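Local coordinates for protein probable glutathione reductase (Sinorhizobium meliloti, PDB 4DNA) that probably catalyses the NADPH-dependent reduction of glutathione disulfide to glutathione, working as a homodimer with one FAD per subunit, at residues G142-P147 with M267-G272; I288-F293 with D306-V311; E367-R372 with S453-N458; R363-I368 with V394-D399. All blocks are in the same frame, centred on the assembly; numbering follows the deposited sequence.

Contact 1: G142-P147 with M267-G272. With FAD (flavin-adenine dinucleotide), chain C.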
# COMPACT_ATOMS: atom_id res chain seq x y z
N GLY A 142 -18.44 -20.62 -14.73
CA GLY A 142 -17.49 -19.67 -15.29
C GLY A 142 -17.42 -19.68 -16.81
O GLY A 142 -18.16 -20.42 -17.47
N GLY A 143 -16.52 -18.87 -17.37
CA GLY A 143 -16.29 -18.80 -18.81
C GLY A 143 -14.95 -19.36 -19.22
O GLY A 143 -14.36 -20.16 -18.50
N HIS A 144 -14.47 -18.95 -20.39
CA HIS A 144 -13.21 -19.40 -20.98
C HIS A 144 -12.75 -18.37 -21.96
O HIS A 144 -13.57 -17.56 -22.40
CB HIS A 144 -13.38 -20.75 -21.68
CG HIS A 144 -14.42 -20.74 -22.78
ND1 HIS A 144 -14.24 -20.11 -23.95
CD2 HIS A 144 -15.68 -21.33 -22.84
CE1 HIS A 144 -15.33 -20.28 -24.73
NE2 HIS A 144 -16.21 -21.02 -24.04
N PRO A 145 -11.46 -18.37 -22.34
CA PRO A 145 -11.03 -17.33 -23.27
C PRO A 145 -11.73 -17.50 -24.60
O PRO A 145 -12.00 -18.63 -25.00
CB PRO A 145 -9.53 -17.57 -23.42
CG PRO A 145 -9.15 -18.42 -22.25
CD PRO A 145 -10.35 -19.26 -21.97
N SER A 146 -12.03 -16.39 -25.26
CA SER A 146 -12.72 -16.41 -26.54
C SER A 146 -11.88 -17.08 -27.63
O SER A 146 -10.73 -16.69 -27.85
CB SER A 146 -13.10 -15.00 -26.99
OG SER A 146 -13.91 -14.35 -26.02
N PRO A 147 -12.44 -18.09 -28.30
CA PRO A 147 -11.80 -18.51 -29.54
C PRO A 147 -12.31 -17.59 -30.63
O PRO A 147 -13.49 -17.19 -30.63
CB PRO A 147 -12.32 -19.94 -29.74
CG PRO A 147 -13.33 -20.21 -28.65
CD PRO A 147 -13.64 -18.89 -28.01
N MSE A 267 -15.61 -15.92 -22.61
CA MSE A 267 -16.96 -16.29 -22.95
C MSE A 267 -17.49 -17.33 -22.04
O MSE A 267 -16.69 -18.03 -21.44
CB MSE A 267 -16.89 -16.91 -24.30
CG MSE A 267 -17.19 -15.83 -25.30
SE MSE A 267 -16.80 -16.74 -26.96
CE MSE A 267 -17.07 -15.23 -28.19
N PRO A 268 -18.79 -17.44 -21.90
CA PRO A 268 -19.28 -18.35 -20.87
C PRO A 268 -19.42 -19.79 -21.35
O PRO A 268 -19.84 -20.00 -22.47
CB PRO A 268 -20.64 -17.76 -20.48
CG PRO A 268 -20.68 -16.39 -21.11
CD PRO A 268 -19.85 -16.53 -22.35
N ASN A 269 -19.08 -20.74 -20.49
CA ASN A 269 -19.15 -22.17 -20.80
C ASN A 269 -20.57 -22.68 -20.81
O ASN A 269 -20.94 -23.48 -19.94
CB ASN A 269 -18.39 -23.00 -19.77
CG ASN A 269 -16.92 -22.70 -19.75
OD1 ASN A 269 -16.28 -22.62 -20.80
ND2 ASN A 269 -16.35 -22.56 -18.54
N THR A 270 -21.36 -22.25 -21.78
CA THR A 270 -22.78 -22.60 -21.76
C THR A 270 -23.22 -23.54 -22.90
O THR A 270 -24.31 -24.11 -22.86
CB THR A 270 -23.67 -21.35 -21.66
OG1 THR A 270 -23.38 -20.43 -22.72
CG2 THR A 270 -23.42 -20.65 -20.34
N ASN A 271 -22.34 -23.74 -23.87
CA ASN A 271 -22.58 -24.68 -24.96
C ASN A 271 -22.61 -26.13 -24.52
O ASN A 271 -21.73 -26.58 -23.78
CB ASN A 271 -21.54 -24.49 -26.07
CG ASN A 271 -21.87 -23.31 -26.97
OD1 ASN A 271 -22.97 -23.22 -27.51
ND2 ASN A 271 -20.92 -22.40 -27.11
N GLY A 272 -23.64 -26.84 -24.97
CA GLY A 272 -23.83 -28.25 -24.62
C GLY A 272 -23.67 -28.49 -23.13
O GLY A 272 -22.98 -29.43 -22.72
PA FAD C . -14.35 -20.19 -12.37
O1A FAD C . -14.20 -19.73 -13.81
O2A FAD C . -13.38 -19.78 -11.28
O5B FAD C . -14.41 -21.80 -12.35
C5B FAD C . -15.60 -22.54 -12.64
C4B FAD C . -15.16 -23.98 -12.81
O4B FAD C . -16.16 -24.81 -13.39
C3B FAD C . -13.94 -24.05 -13.72
O3B FAD C . -12.87 -24.66 -12.99
C2B FAD C . -14.41 -24.86 -14.91
O2B FAD C . -13.36 -25.68 -15.42
C1B FAD C . -15.55 -25.68 -14.35
N9A FAD C . -16.58 -26.06 -15.34
C8A FAD C . -16.92 -25.33 -16.42
N7A FAD C . -17.91 -25.90 -17.14
C5A FAD C . -18.23 -27.04 -16.51
C6A FAD C . -19.21 -28.11 -16.75
N6A FAD C . -19.99 -28.00 -17.85
N1A FAD C . -19.26 -29.14 -15.87
C2A FAD C . -18.43 -29.19 -14.80
N3A FAD C . -17.51 -28.23 -14.51
C4A FAD C . -17.36 -27.15 -15.32
N1 FAD C . -10.31 -11.58 -10.70
C2 FAD C . -9.95 -10.78 -9.68
O2 FAD C . -10.80 -10.46 -8.82
N3 FAD C . -8.70 -10.30 -9.57
C4 FAD C . -7.72 -10.59 -10.45
O4 FAD C . -6.56 -10.13 -10.30
C4X FAD C . -8.05 -11.46 -11.60
N5 FAD C . -7.13 -11.80 -12.53
C5X FAD C . -7.47 -12.61 -13.57
C6 FAD C . -6.52 -12.96 -14.53
C7 FAD C . -6.86 -13.78 -15.60
C7M FAD C . -5.80 -14.13 -16.61
C8 FAD C . -8.26 -14.31 -15.72
C8M FAD C . -8.69 -15.22 -16.85
C9 FAD C . -9.21 -13.97 -14.77
C9A FAD C . -8.87 -13.14 -13.71
N10 FAD C . -9.84 -12.80 -12.74
C10 FAD C . -9.45 -11.95 -11.68
C1' FAD C . -11.22 -13.31 -12.88
C2' FAD C . -11.52 -14.48 -11.96
O2' FAD C . -10.56 -15.52 -12.18
C3' FAD C . -12.95 -14.98 -12.19
O3' FAD C . -13.83 -13.85 -12.16
C4' FAD C . -13.40 -16.00 -11.14
O4' FAD C . -12.63 -17.20 -11.28
C5' FAD C . -14.88 -16.33 -11.30
O5' FAD C . -15.09 -17.69 -10.91
P FAD C . -16.42 -18.53 -11.26
O1P FAD C . -17.12 -18.92 -9.97
O2P FAD C . -17.18 -17.85 -12.37
O3P FAD C . -15.85 -19.91 -11.87
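Asn269 meets Gly142 and Gly143 at the tight end of this contact, next to FAD. Its backbone N donates to Gly142 O at 3.2 Å. The side-chain amide nitrogen ND2 gives a weak bond to Gly143 O at 3.1 Å and a further bond to Val141 O. The same ND2 lies 3.5 Å from FAD C8A, on the adenine. Gly142 CA is 3.5 Å from FAD O2P. Strands 143-145 and 266-268 form a short two-stranded antiparallel sheet inside the FAD-binding part of the enzyme, with Met267 N bonded to His144 O at 2.6 Å. Farther from the cofactor the packing opens out. The extended chain of selenomethionine Met267 runs past Ser146 to Pro147, whose CD is 4.0 Å from Met267 SE. Met267 and Pro147 are both exposed to solvent. Within its own strand, His144 ND1 donates to Pro145 O at 2.9 Å, with that oxygen in the ring plane.

Contact 2: I288-F293 with D306-V311. With FAD (flavin-adenine dinucleotide), chain C.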
# COMPACT_ATOMS: atom_id res chain seq x y z
N ILE A 288 -25.83 -16.79 -18.92
CA ILE A 288 -27.09 -17.09 -18.23
C ILE A 288 -27.68 -15.81 -17.65
O ILE A 288 -26.97 -15.01 -17.02
CB ILE A 288 -26.91 -18.14 -17.11
CG1 ILE A 288 -26.50 -19.50 -17.69
CG2 ILE A 288 -28.20 -18.28 -16.31
CD1 ILE A 288 -25.81 -20.43 -16.72
N ILE A 289 -28.97 -15.61 -17.88
CA ILE A 289 -29.69 -14.46 -17.36
C ILE A 289 -30.21 -14.75 -15.94
O ILE A 289 -30.92 -15.74 -15.71
CB ILE A 289 -30.84 -14.06 -18.30
CG1 ILE A 289 -30.25 -13.43 -19.56
CG2 ILE A 289 -31.81 -13.11 -17.62
CD1 ILE A 289 -31.22 -13.39 -20.73
N VAL A 290 -29.84 -13.88 -15.00
CA VAL A 290 -30.32 -13.98 -13.62
C VAL A 290 -30.89 -12.66 -13.11
O VAL A 290 -30.54 -11.58 -13.60
CB VAL A 290 -29.21 -14.46 -12.62
CG1 VAL A 290 -28.95 -15.96 -12.74
CG2 VAL A 290 -27.93 -13.64 -12.78
N ASP A 291 -31.76 -12.77 -12.12
CA ASP A 291 -32.15 -11.61 -11.34
C ASP A 291 -31.08 -11.32 -10.29
O ASP A 291 -30.03 -11.94 -10.30
CB ASP A 291 -33.52 -11.84 -10.70
CG ASP A 291 -33.54 -12.97 -9.68
OD1 ASP A 291 -32.47 -13.50 -9.29
OD2 ASP A 291 -34.66 -13.30 -9.26
N ALA A 292 -31.35 -10.40 -9.39
CA ALA A 292 -30.36 -9.96 -8.40
C ALA A 292 -30.09 -10.96 -7.26
O ALA A 292 -29.29 -10.69 -6.38
CB ALA A 292 -30.75 -8.61 -7.83
N PHE A 293 -30.78 -12.11 -7.29
CA PHE A 293 -30.61 -13.16 -6.28
C PHE A 293 -30.14 -14.46 -6.94
O PHE A 293 -30.35 -15.56 -6.40
CB PHE A 293 -31.91 -13.42 -5.52
CG PHE A 293 -32.56 -12.18 -5.01
CD1 PHE A 293 -33.46 -11.48 -5.80
CD2 PHE A 293 -32.30 -11.72 -3.74
CE1 PHE A 293 -34.08 -10.33 -5.34
CE2 PHE A 293 -32.91 -10.57 -3.26
CZ PHE A 293 -33.80 -9.87 -4.06
N ASP A 306 -18.67 -15.89 -13.25
CA ASP A 306 -18.38 -15.29 -14.55
C ASP A 306 -19.34 -15.74 -15.64
O ASP A 306 -19.44 -15.08 -16.68
CB ASP A 306 -16.94 -15.57 -14.96
CG ASP A 306 -15.95 -14.72 -14.20
OD1 ASP A 306 -16.36 -14.03 -13.22
OD2 ASP A 306 -14.75 -14.72 -14.57
N VAL A 307 -20.06 -16.84 -15.39
CA VAL A 307 -21.08 -17.33 -16.30
C VAL A 307 -22.27 -16.36 -16.47
O VAL A 307 -23.04 -16.49 -17.42
CB VAL A 307 -21.58 -18.74 -15.88
CG1 VAL A 307 -22.35 -18.69 -14.57
CG2 VAL A 307 -22.42 -19.37 -16.98
N THR A 308 -22.40 -15.40 -15.55
CA THR A 308 -23.63 -14.60 -15.43
C THR A 308 -23.60 -13.22 -16.05
O THR A 308 -24.49 -12.41 -15.78
CB THR A 308 -24.10 -14.42 -13.96
OG1 THR A 308 -23.17 -13.61 -13.23
CG2 THR A 308 -24.26 -15.75 -13.29
N ASP A 309 -22.62 -12.92 -16.89
CA ASP A 309 -22.74 -11.68 -17.65
C ASP A 309 -22.14 -10.50 -16.87
O ASP A 309 -21.74 -9.49 -17.47
CB ASP A 309 -24.25 -11.42 -17.88
CG ASP A 309 -24.55 -10.60 -19.13
OD1 ASP A 309 -23.96 -10.87 -20.21
OD2 ASP A 309 -25.42 -9.70 -19.01
N ARG A 310 -22.07 -10.65 -15.54
CA ARG A 310 -21.94 -9.52 -14.61
C ARG A 310 -20.53 -8.91 -14.56
O ARG A 310 -19.85 -8.83 -15.59
CB ARG A 310 -22.43 -9.93 -13.20
CG ARG A 310 -23.94 -10.25 -13.15
CD ARG A 310 -24.56 -10.18 -11.75
NE ARG A 310 -24.53 -11.45 -11.01
CZ ARG A 310 -25.46 -11.85 -10.14
NH1 ARG A 310 -26.54 -11.10 -9.90
NH2 ARG A 310 -25.33 -13.03 -9.52
N VAL A 311 -20.12 -8.44 -13.40
CA VAL A 311 -18.73 -8.04 -13.22
C VAL A 311 -17.93 -9.33 -13.03
O VAL A 311 -18.26 -10.15 -12.15
CB VAL A 311 -18.56 -7.11 -12.01
CG1 VAL A 311 -17.15 -6.53 -11.98
CG2 VAL A 311 -19.61 -6.01 -12.06
PA FAD C . -14.35 -20.19 -12.37
O1A FAD C . -14.20 -19.73 -13.81
O2A FAD C . -13.38 -19.78 -11.28
O5B FAD C . -14.41 -21.80 -12.35
C5B FAD C . -15.60 -22.54 -12.64
C4B FAD C . -15.16 -23.98 -12.81
O4B FAD C . -16.16 -24.81 -13.39
C3B FAD C . -13.94 -24.05 -13.72
O3B FAD C . -12.87 -24.66 -12.99
C2B FAD C . -14.41 -24.86 -14.91
O2B FAD C . -13.36 -25.68 -15.42
C1B FAD C . -15.55 -25.68 -14.35
N9A FAD C . -16.58 -26.06 -15.34
C8A FAD C . -16.92 -25.33 -16.42
N7A FAD C . -17.91 -25.90 -17.14
C5A FAD C . -18.23 -27.04 -16.51
C6A FAD C . -19.21 -28.11 -16.75
N6A FAD C . -19.99 -28.00 -17.85
N1A FAD C . -19.26 -29.14 -15.87
C2A FAD C . -18.43 -29.19 -14.80
N3A FAD C . -17.51 -28.23 -14.51
C4A FAD C . -17.36 -27.15 -15.32
N1 FAD C . -10.31 -11.58 -10.70
C2 FAD C . -9.95 -10.78 -9.68
O2 FAD C . -10.80 -10.46 -8.82
N3 FAD C . -8.70 -10.30 -9.57
C4 FAD C . -7.72 -10.59 -10.45
O4 FAD C . -6.56 -10.13 -10.30
C4X FAD C . -8.05 -11.46 -11.60
N5 FAD C . -7.13 -11.80 -12.53
C5X FAD C . -7.47 -12.61 -13.57
C6 FAD C . -6.52 -12.96 -14.53
C7 FAD C . -6.86 -13.78 -15.60
C7M FAD C . -5.80 -14.13 -16.61
C8 FAD C . -8.26 -14.31 -15.72
C8M FAD C . -8.69 -15.22 -16.85
C9 FAD C . -9.21 -13.97 -14.77
C9A FAD C . -8.87 -13.14 -13.71
N10 FAD C . -9.84 -12.80 -12.74
C10 FAD C . -9.45 -11.95 -11.68
C1' FAD C . -11.22 -13.31 -12.88
C2' FAD C . -11.52 -14.48 -11.96
O2' FAD C . -10.56 -15.52 -12.18
C3' FAD C . -12.95 -14.98 -12.19
O3' FAD C . -13.83 -13.85 -12.16
C4' FAD C . -13.40 -16.00 -11.14
O4' FAD C . -12.63 -17.20 -11.28
C5' FAD C . -14.88 -16.33 -11.30
O5' FAD C . -15.09 -17.69 -10.91
P FAD C . -16.42 -18.53 -11.26
O1P FAD C . -17.12 -18.92 -9.97
O2P FAD C . -17.18 -17.85 -12.37
O3P FAD C . -15.85 -19.91 -11.87
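The loop after strand 301-303 belongs to the FAD site, and the 288-293 loop packs against its Val307, Thr308 and Arg310. Ile288 N donates to Val307 O at 3.2 Å. Beside this bond Ile288 CD1 meets Val307 CG2 at 3.6 Å. Val307 CG2 lies anti to the backbone N, and this turns the methyl to Ile288. Val290 CG2 lies 4.1 Å from Thr308 CB and also sits over one face of the Arg310 guanidinium, 4.0 Å from Arg310 CZ. A bend at the third torsion of Arg310 (chi3 -90°) brings the guanidinium against this methyl. Its NE makes a salt bridge with Glu320 of helix 314-329, and NH2 bonds to Ser294 OG. Asp291 OD1 accepts from Phe293 N in an Asx turn, and Asp291 OD2 pairs with Arg295. At the start of the 306-311 segment, Asp306 N donates to FAD O2P at 2.6 Å in a nearly straight bond (165°). Asp306 OD1 and OD2 each lie 2.7 Å from the ribityl hydroxyl FAD O3'. The chemistry thus divides along one short loop. Asp306 N holds the phosphate oxygen and its carboxylate lies at O3', with the accepting oxygen left open. Val307 and Thr308 give the 288-293 loop apolar contacts and one backbone bond, while Arg310 offers it a guanidinium face and bonds elsewhere through its nitrogens.

Contact 3: E367-R372 with S453-N458; sequences EIEVYR and SYRVRN
Strands 367-372 and 454-457 run antiparallel, their axes 4.8 Å apart at closest approach and 162° between directions. Ile368 and Val456 exchange two backbone bonds, with Ile368 N to Val456 O at 2.8 Å. Val370 N donates to Tyr454 O, and Ser453 N returns a bond to Val370 O. Ser453 and Tyr454 both face Val370, which makes a classic beta bulge. Ser453 OG then accepts from Arg372 N at 2.8 Å, nearly straight at 177°. Tyr454 CG sits between its backbone N and carbonyl carbon (chi1 56°), which brings the ring against Val370. Val370 CB lies over one ring face, 3.9 Å from the Tyr454 ring centroid and offset toward the rim. Tyr454 OH reaches on to Glu358 of helix 358-364. Ile368 and Val456 lie side by side, with Ile368 CG1 3.5 Å from Val456 CB. The other face is charged. Glu367 OE1 forms a long salt bridge to Arg457 NE at 3.6 Å, from the guanidinium edge. Glu369 OE2 reaches Arg455 NH2 over 3.9 Å, also long, while Glu369 OE1 pairs with Arg400. The two strands are neighbours in the antiparallel sheet of the dimerisation domain, and helix 358-364 packs on the Ile368, Val370 and Val456 face.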
# COMPACT_ATOMS: atom_id res chain seq x y z
N GLU A 367 -21.37 20.09 -11.56
CA GLU A 367 -20.17 20.75 -11.07
C GLU A 367 -19.32 19.75 -10.34
O GLU A 367 -19.76 19.13 -9.37
CB GLU A 367 -20.56 21.86 -10.12
CG GLU A 367 -20.18 23.25 -10.58
CD GLU A 367 -18.86 23.72 -10.00
OE1 GLU A 367 -18.79 24.87 -9.52
OE2 GLU A 367 -17.89 22.93 -9.99
N ILE A 368 -18.10 19.55 -10.81
CA ILE A 368 -17.20 18.64 -10.10
C ILE A 368 -15.89 19.33 -9.78
O ILE A 368 -15.52 20.30 -10.45
CB ILE A 368 -16.94 17.32 -10.86
CG1 ILE A 368 -16.53 17.60 -12.29
CG2 ILE A 368 -18.18 16.44 -10.82
CD1 ILE A 368 -15.90 16.40 -12.96
N GLU A 369 -15.21 18.84 -8.75
CA GLU A 369 -13.86 19.31 -8.46
C GLU A 369 -12.92 18.12 -8.59
O GLU A 369 -13.23 17.00 -8.17
CB GLU A 369 -13.78 19.95 -7.07
CG GLU A 369 -14.69 21.17 -6.91
CD GLU A 369 -15.10 21.50 -5.47
OE1 GLU A 369 -15.12 20.61 -4.60
OE2 GLU A 369 -15.44 22.68 -5.22
N VAL A 370 -11.78 18.37 -9.23
CA VAL A 370 -10.78 17.33 -9.49
C VAL A 370 -9.46 17.69 -8.81
O VAL A 370 -8.99 18.84 -8.86
CB VAL A 370 -10.59 17.10 -11.01
CG1 VAL A 370 -9.50 16.07 -11.26
CG2 VAL A 370 -11.89 16.65 -11.64
N TYR A 371 -8.89 16.68 -8.14
CA TYR A 371 -7.71 16.86 -7.34
C TYR A 371 -6.64 15.90 -7.87
O TYR A 371 -6.69 14.70 -7.64
CB TYR A 371 -8.06 16.64 -5.86
CG TYR A 371 -9.04 17.68 -5.27
CD1 TYR A 371 -10.43 17.54 -5.43
CD2 TYR A 371 -8.58 18.78 -4.53
CE1 TYR A 371 -11.31 18.46 -4.88
CE2 TYR A 371 -9.46 19.71 -3.99
CZ TYR A 371 -10.82 19.54 -4.17
OH TYR A 371 -11.71 20.45 -3.65
N ARG A 372 -5.68 16.45 -8.63
CA ARG A 372 -4.74 15.65 -9.41
C ARG A 372 -3.32 15.86 -8.92
O ARG A 372 -2.86 16.99 -8.78
CB ARG A 372 -4.83 16.02 -10.90
CG ARG A 372 -4.27 14.96 -11.85
CD ARG A 372 -4.03 15.49 -13.25
NE ARG A 372 -3.44 14.46 -14.12
CZ ARG A 372 -2.14 14.37 -14.43
NH1 ARG A 372 -1.26 15.26 -13.97
NH2 ARG A 372 -1.71 13.39 -15.22
N SER A 453 -7.37 21.16 -8.57
CA SER A 453 -6.40 21.34 -9.61
C SER A 453 -7.11 21.97 -10.78
O SER A 453 -6.49 22.65 -11.60
CB SER A 453 -5.80 19.99 -9.98
OG SER A 453 -5.53 19.22 -8.81
N TYR A 454 -8.42 21.71 -10.86
CA TYR A 454 -9.34 22.31 -11.84
C TYR A 454 -10.78 21.92 -11.54
O TYR A 454 -11.02 21.02 -10.75
CB TYR A 454 -9.00 21.93 -13.29
CG TYR A 454 -8.93 20.45 -13.60
CD1 TYR A 454 -10.06 19.73 -13.99
CD2 TYR A 454 -7.71 19.76 -13.54
CE1 TYR A 454 -9.98 18.37 -14.28
CE2 TYR A 454 -7.62 18.41 -13.84
CZ TYR A 454 -8.76 17.72 -14.20
OH TYR A 454 -8.67 16.39 -14.49
N ARG A 455 -11.71 22.63 -12.18
CA ARG A 455 -13.14 22.40 -12.02
C ARG A 455 -13.78 22.08 -13.37
O ARG A 455 -13.29 22.51 -14.41
CB ARG A 455 -13.81 23.63 -11.42
CG ARG A 455 -13.75 23.73 -9.90
CD ARG A 455 -14.03 25.15 -9.41
NE ARG A 455 -14.09 25.23 -7.95
CZ ARG A 455 -13.24 25.91 -7.17
NH1 ARG A 455 -12.24 26.61 -7.69
NH2 ARG A 455 -13.41 25.90 -5.84
N VAL A 456 -14.87 21.33 -13.33
CA VAL A 456 -15.68 21.07 -14.52
C VAL A 456 -17.13 21.44 -14.21
O VAL A 456 -17.70 20.99 -13.21
CB VAL A 456 -15.59 19.61 -15.01
CG1 VAL A 456 -16.38 19.41 -16.29
CG2 VAL A 456 -14.14 19.19 -15.24
N ARG A 457 -17.70 22.30 -15.04
CA ARG A 457 -19.06 22.79 -14.86
C ARG A 457 -19.81 22.54 -16.15
O ARG A 457 -19.33 22.90 -17.23
CB ARG A 457 -19.07 24.27 -14.48
CG ARG A 457 -20.46 24.91 -14.48
CD ARG A 457 -20.53 26.21 -13.67
NE ARG A 457 -20.91 25.94 -12.28
CZ ARG A 457 -22.17 25.84 -11.83
NH1 ARG A 457 -23.21 26.00 -12.64
NH2 ARG A 457 -22.38 25.57 -10.54
N ASN A 458 -20.98 21.92 -16.03
CA ASN A 458 -21.84 21.59 -17.17
C ASN A 458 -21.13 20.74 -18.21
O ASN A 458 -21.39 20.85 -19.41
CB ASN A 458 -22.45 22.85 -17.78
CG ASN A 458 -23.44 23.54 -16.85
OD1 ASN A 458 -23.51 24.77 -16.80
ND2 ASN A 458 -24.23 22.75 -16.12

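Contact 4: R363-I368 with V394-D399; sequences RKFQEI and VVNAAD
Phe365 meets Asn396 where helix 358-364 gives way to strand 367-375 of the dimerisation-domain sheet. Asn396 ND2 lies over one face of the Phe365 ring, and the amide plane is turned 45° from the ring plane. Lys364 CG lies over the centre of the opposite ring face, so the ring is held between the two residues. Asn396 CG is anti to the backbone N (chi1 -175°), which carries the amide out to Phe365. Nearby, Ala397 N donates to Glu367 O at 3.1 Å. Ala397 CB packs on Glu367 CB at 3.6 Å. Ile368 pairs with Asn396 as an antiparallel non-hydrogen-bonded pair, and Ile368 CA lies 3.2 Å from Val395 O in a CA-H...O contact. Behind this first shell, Val403 of strand 402-408 touches both Phe365 and Val394. Ala361 of the preceding helix touches Ile368 and Val394. The Asn396 amide is fixed at its oxygen by an Asx turn, in which Ala398 N donates to Asn396 OD1 at 2.8 Å. One water joins the two segments: it donates to Glu367 O at 3.2 Å and to Asn396 OD1 at 2.8 Å.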
# COMPACT_ATOMS: atom_id res chain seq x y z
N ARG A 363 -20.43 14.23 -16.72
CA ARG A 363 -21.77 14.04 -17.26
C ARG A 363 -22.84 13.95 -16.16
O ARG A 363 -23.88 14.58 -16.27
CB ARG A 363 -21.84 12.81 -18.17
CG ARG A 363 -21.24 12.99 -19.56
CD ARG A 363 -21.67 11.89 -20.52
NE ARG A 363 -21.43 10.57 -19.93
CZ ARG A 363 -20.43 9.75 -20.27
NH1 ARG A 363 -19.58 10.09 -21.24
NH2 ARG A 363 -20.29 8.58 -19.64
N LYS A 364 -22.56 13.17 -15.11
CA LYS A 364 -23.55 12.86 -14.08
C LYS A 364 -23.88 14.04 -13.16
O LYS A 364 -25.03 14.17 -12.70
CB LYS A 364 -23.05 11.68 -13.28
CG LYS A 364 -23.86 11.31 -12.05
CD LYS A 364 -23.45 9.93 -11.55
CE LYS A 364 -24.32 9.52 -10.37
NZ LYS A 364 -24.00 8.13 -9.96
N PHE A 365 -22.88 14.87 -12.87
CA PHE A 365 -23.03 16.02 -11.97
C PHE A 365 -22.74 17.33 -12.69
O PHE A 365 -21.92 17.35 -13.60
CB PHE A 365 -22.08 15.86 -10.80
CG PHE A 365 -22.33 14.64 -9.98
CD1 PHE A 365 -23.53 14.49 -9.27
CD2 PHE A 365 -21.38 13.64 -9.89
CE1 PHE A 365 -23.77 13.35 -8.51
CE2 PHE A 365 -21.61 12.51 -9.11
CZ PHE A 365 -22.81 12.37 -8.42
N GLN A 366 -23.40 18.41 -12.28
CA GLN A 366 -23.29 19.71 -12.97
C GLN A 366 -21.93 20.35 -12.74
O GLN A 366 -21.40 21.04 -13.61
CB GLN A 366 -24.39 20.67 -12.49
CG GLN A 366 -24.29 22.08 -13.04
CD GLN A 366 -25.61 22.86 -12.98
OE1 GLN A 366 -26.42 22.70 -12.07
NE2 GLN A 366 -25.81 23.72 -13.96
N GLU A 367 -21.37 20.09 -11.56
CA GLU A 367 -20.17 20.75 -11.07
C GLU A 367 -19.32 19.75 -10.34
O GLU A 367 -19.76 19.13 -9.37
CB GLU A 367 -20.56 21.86 -10.12
CG GLU A 367 -20.18 23.25 -10.58
CD GLU A 367 -18.86 23.72 -10.00
OE1 GLU A 367 -18.79 24.87 -9.52
OE2 GLU A 367 -17.89 22.93 -9.99
N ILE A 368 -18.10 19.55 -10.81
CA ILE A 368 -17.20 18.64 -10.10
C ILE A 368 -15.89 19.33 -9.78
O ILE A 368 -15.52 20.30 -10.45
CB ILE A 368 -16.94 17.32 -10.86
CG1 ILE A 368 -16.53 17.60 -12.29
CG2 ILE A 368 -18.18 16.44 -10.82
CD1 ILE A 368 -15.90 16.40 -12.96
N VAL A 394 -11.80 12.55 -7.59
CA VAL A 394 -12.94 13.21 -8.25
C VAL A 394 -14.08 13.46 -7.25
O VAL A 394 -14.50 12.54 -6.54
CB VAL A 394 -13.44 12.41 -9.47
CG1 VAL A 394 -14.51 13.20 -10.21
CG2 VAL A 394 -12.29 12.07 -10.41
N VAL A 395 -14.56 14.71 -7.19
CA VAL A 395 -15.43 15.19 -6.11
C VAL A 395 -16.68 15.93 -6.60
O VAL A 395 -16.61 16.77 -7.52
CB VAL A 395 -14.64 16.11 -5.18
CG1 VAL A 395 -15.55 16.92 -4.27
CG2 VAL A 395 -13.63 15.28 -4.39
N ASN A 396 -17.83 15.64 -6.00
CA ASN A 396 -19.05 16.36 -6.32
C ASN A 396 -19.12 17.70 -5.58
O ASN A 396 -19.19 17.73 -4.36
CB ASN A 396 -20.29 15.51 -6.01
CG ASN A 396 -21.59 16.18 -6.43
OD1 ASN A 396 -21.68 17.39 -6.58
ND2 ASN A 396 -22.61 15.37 -6.61
N ALA A 397 -19.11 18.79 -6.34
CA ALA A 397 -19.10 20.15 -5.79
C ALA A 397 -20.26 20.43 -4.85
O ALA A 397 -20.10 21.19 -3.90
CB ALA A 397 -19.05 21.18 -6.89
N ALA A 398 -21.41 19.82 -5.12
CA ALA A 398 -22.62 19.99 -4.31
C ALA A 398 -22.56 19.28 -2.95
O ALA A 398 -23.13 19.78 -2.01
CB ALA A 398 -23.83 19.52 -5.09
N ASP A 399 -21.92 18.12 -2.90
CA ASP A 399 -21.81 17.28 -1.72
C ASP A 399 -20.55 17.45 -0.97
O ASP A 399 -20.51 17.37 0.22
CB ASP A 399 -21.68 15.86 -2.18
CG ASP A 399 -22.93 15.28 -2.56
OD1 ASP A 399 -23.94 15.76 -2.05
OD2 ASP A 399 -22.92 14.35 -3.36
O HOH W 1 -22.83 18.86 -8.65

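Contacts 1 and 2 both touch FAD, and their centres are about 14 Å apart. They also touch each other: Thr270 CG2 of contact 1 lies 3.7 Å from Val307 CG2 of contact 2. They share FAD O2P, met by Gly142 CA and Asp306 N. Contact 1 goes on to the adenine, contact 2 to the ribityl O3'. Contacts 3 and 4 lie in the dimerisation-domain sheet, away from the FAD site, with centres about 8 Å apart. They share Glu367 and Ile368. Strand 367-375 lies between 454-457 and 389-396, and Glu369 N is 2.8 Å from Val395 O. Centres of contacts 1 and 3 are about 42 Å apart; contacts 2 and 4 come nearer, with centres about 31 Å and nearest atoms about 15 Å apart.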